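Local coordinates for protein F2 like fibronectin-binding protein (Streptococcus pneumoniae, PDB 5A0N), which probably serves as a surface adhesin of this Gram-positive pathogen, its thioester domain binding host targets covalently through an internal thioester, at residues Tyr138-Gln141 and Val142-Glu146. Residues are numbered along the deposited sequence; the frame is centred on the assembly and turned at random.
Sequences YFHQ and VIQYE
I143 lays its CG1 over one face of the F139 ring, 4.0 Å from the ring centroid and only 11° off the normal, a CH-pi contact one helical turn apart. I143 CD1 lies 3.9 Å from F139 CZ. With its CG anti to the backbone N (chi1 -169°), the F139 ring leans along the helix toward I143. On another side, Q141 and Y145 run side by side, Q141 CG 3.7 Å from Y145 CE2, and a water joins their ends: Q141 NE2 donates to it at 2.9 Å, and Y145 OH sits 2.7 Å from it. All this belongs to helix 132-152, within the region matching the helical insertion domain of pilus-presented adhesins, here part of the thioester domain; its i to i+4 ladder includes Q144 N to H140 O at 2.8 Å. Farther out, helix 170-182 packs on F139 and I143 through I179, and Q172 NE2 hydrogen-bonds to Q141 OE1, so both polar atoms of that amide have partners. H140 ND1 hydrogen-bonds with Y36 OH and H140 NE2 with A54 O, just before strand 55-56, where C56 N hydrogen-bonds to Q144 OE1.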
ATOM      1  N   TYR A 138      -6.911   4.841   8.726  1.00  8.42           N
ATOM      2  CA  TYR A 138      -5.956   5.882   9.132  1.00  8.25           C
ATOM      3  C   TYR A 138      -4.531   5.301   9.317  1.00  7.99           C
ATOM      4  O   TYR A 138      -3.550   5.973   9.030  1.00  8.39           O
ATOM      5  CB  TYR A 138      -6.423   6.635  10.391  1.00  9.44           C
ATOM      6  CG  TYR A 138      -7.518   7.661  10.115  1.00 11.69           C
ATOM      7  CD1 TYR A 138      -8.816   7.281   9.829  1.00 13.36           C
ATOM      8  CD2 TYR A 138      -7.244   9.010  10.120  1.00 17.44           C
ATOM      9  CE1 TYR A 138      -9.785   8.214   9.584  1.00 13.51           C
ATOM     10  CE2 TYR A 138      -8.238   9.938   9.871  1.00 18.67           C
ATOM     11  CZ  TYR A 138      -9.492   9.529   9.607  1.00 15.17           C
ATOM     12  OH  TYR A 138     -10.470  10.464   9.363  1.00 21.67           O
ATOM     13  N   PHE A 139      -4.430   4.052   9.760  1.00  7.68           N
ATOM     14  CA  PHE A 139      -3.109   3.405   9.856  1.00  7.68           C
ATOM     15  C   PHE A 139      -2.589   3.039   8.467  1.00  7.15           C
ATOM     16  O   PHE A 139      -1.395   3.117   8.213  1.00  7.89           O
ATOM     17  CB  PHE A 139      -3.156   2.177  10.764  1.00  8.56           C
ATOM     18  CG  PHE A 139      -1.804   1.597  11.127  1.00  9.04           C
ATOM     19  CD1 PHE A 139      -0.763   2.399  11.589  1.00 10.12           C
ATOM     20  CD2 PHE A 139      -1.587   0.223  11.068  1.00 11.39           C
ATOM     21  CE1 PHE A 139       0.445   1.843  11.973  1.00 11.97           C
ATOM     22  CE2 PHE A 139      -0.371  -0.316  11.460  1.00 13.22           C
ATOM     23  CZ  PHE A 139       0.624   0.495  11.909  1.00 12.18           C
ATOM     24  N   HIS A 140      -3.488   2.604   7.564  1.00  7.56           N
ATOM     25  CA  HIS A 140      -3.058   2.360   6.181  1.00  6.70           C
ATOM     26  C   HIS A 140      -2.370   3.614   5.639  1.00  6.95           C
ATOM     27  O   HIS A 140      -1.303   3.539   5.029  1.00  7.31           O
ATOM     28  CB  HIS A 140      -4.255   1.982   5.297  1.00  7.01           C
ATOM     29  CG  HIS A 140      -3.853   1.641   3.902  1.00  6.61           C
ATOM     30  ND1 HIS A 140      -3.579   2.589   2.948  1.00  7.38           N
ATOM     31  CD2 HIS A 140      -3.666   0.433   3.310  1.00  7.79           C
ATOM     32  CE1 HIS A 140      -3.235   1.982   1.829  1.00  8.02           C
ATOM     33  NE2 HIS A 140      -3.271   0.678   2.019  1.00  8.26           N
ATOM     34  N   GLN A 141      -2.987   4.775   5.861  1.00  6.87           N
ATOM     35  CA  GLN A 141      -2.482   5.996   5.266  1.00  6.74           C
ATOM     36  C   GLN A 141      -1.078   6.335   5.798  1.00  6.73           C
ATOM     37  O   GLN A 141      -0.220   6.734   5.016  1.00  7.35           O
ATOM     38  CB  GLN A 141      -3.452   7.141   5.516  1.00  8.04           C
ATOM     39  CG  GLN A 141      -3.054   8.425   4.828  1.00  9.05           C
ATOM     40  CD  GLN A 141      -4.052   9.532   5.004  1.00 11.04           C
ATOM     41  OE1 GLN A 141      -4.622   9.690   6.079  1.00 14.42           O
ATOM     42  NE2 GLN A 141      -4.338  10.253   3.911  1.00 11.17           N
ATOM     43  N   VAL A 142      -0.829   6.222   7.110  0.50  6.76           N
ATOM     44  CA  VAL A 142       0.538   6.533   7.592  0.50  7.07           C
ATOM     45  C   VAL A 142       1.558   5.508   7.140  0.50  6.98           C
ATOM     46  O   VAL A 142       2.686   5.872   6.800  0.50  7.39           O
ATOM     47  CB  VAL A 142       0.650   6.784   9.110  0.50  7.57           C
ATOM     48  CG1 VAL A 142      -0.012   8.101   9.447  0.50  9.72           C
ATOM     49  CG2 VAL A 142       0.099   5.623   9.939  0.50  7.05           C
ATOM     50  N   ILE A 143       1.185   4.239   7.105  1.00  6.75           N
ATOM     51  CA  ILE A 143       2.074   3.227   6.538  1.00  6.80           C
ATOM     52  C   ILE A 143       2.397   3.573   5.077  1.00  6.82           C
ATOM     53  O   ILE A 143       3.560   3.479   4.646  1.00  7.18           O
ATOM     54  CB  ILE A 143       1.472   1.814   6.670  1.00  7.11           C
ATOM     55  CG1 ILE A 143       1.437   1.379   8.135  1.00  8.12           C
ATOM     56  CG2 ILE A 143       2.219   0.833   5.789  1.00  7.68           C
ATOM     57  CD1 ILE A 143       2.782   0.959   8.724  1.00  8.97           C
ATOM     58  N   GLN A 144       1.396   3.995   4.310  1.00  6.31           N
ATOM     59  CA  GLN A 144       1.613   4.341   2.920  1.00  5.90           C
ATOM     60  C   GLN A 144       2.613   5.485   2.774  1.00  6.09           C
ATOM     61  O   GLN A 144       3.465   5.447   1.889  1.00  6.69           O
ATOM     62  CB  GLN A 144       0.290   4.683   2.257  1.00  6.80           C
ATOM     63  CG  GLN A 144       0.412   5.151   0.807  1.00  6.45           C
ATOM     64  CD  GLN A 144       0.847   4.065  -0.123  1.00  6.16           C
ATOM     65  OE1 GLN A 144       0.011   3.346  -0.693  1.00  6.83           O
ATOM     66  NE2 GLN A 144       2.155   3.961  -0.345  1.00  7.10           N
ATOM     67  N   TYR A 145       2.464   6.537   3.554  1.00  6.48           N
ATOM     68  CA  TYR A 145       3.413   7.648   3.489  1.00  6.68           C
ATOM     69  C   TYR A 145       4.816   7.186   3.858  1.00  7.29           C
ATOM     70  O   TYR A 145       5.790   7.645   3.227  1.00  8.06           O
ATOM     71  CB  TYR A 145       2.974   8.874   4.301  1.00  7.41           C
ATOM     72  CG  TYR A 145       1.941   9.678   3.549  1.00  7.74           C
ATOM     73  CD1 TYR A 145       2.323  10.469   2.467  1.00  8.31           C
ATOM     74  CD2 TYR A 145       0.586   9.617   3.875  1.00  8.79           C
ATOM     75  CE1 TYR A 145       1.373  11.167   1.713  1.00  9.00           C
ATOM     76  CE2 TYR A 145      -0.359  10.312   3.123  1.00  9.74           C
ATOM     77  CZ  TYR A 145       0.040  11.073   2.045  1.00  9.06           C
ATOM     78  OH  TYR A 145      -0.865  11.736   1.264  1.00 10.85           O
ATOM     79  N   GLU A 146       4.958   6.283   4.827  1.00  6.74           N
ATOM     80  CA  GLU A 146       6.288   5.818   5.162  1.00  7.36           C
ATOM     81  C   GLU A 146       6.865   4.901   4.089  1.00  7.40           C
ATOM     82  O   GLU A 146       8.074   4.951   3.840  1.00  8.27           O
ATOM     83  CB  GLU A 146       6.333   5.211   6.552  1.00  7.61           C
ATOM     84  CG  GLU A 146       7.733   5.252   7.196  1.00  7.92           C
ATOM     85  CD  GLU A 146       8.247   6.633   7.565  1.00  8.02           C
ATOM     86  OE1 GLU A 146       7.639   7.646   7.144  1.00  9.30           O
ATOM     87  OE2 GLU A 146       9.263   6.707   8.288  1.00  8.65           O
TER
HETATM   88  O   HOH W   1      -3.121  10.254   1.297  1.00 18.00           O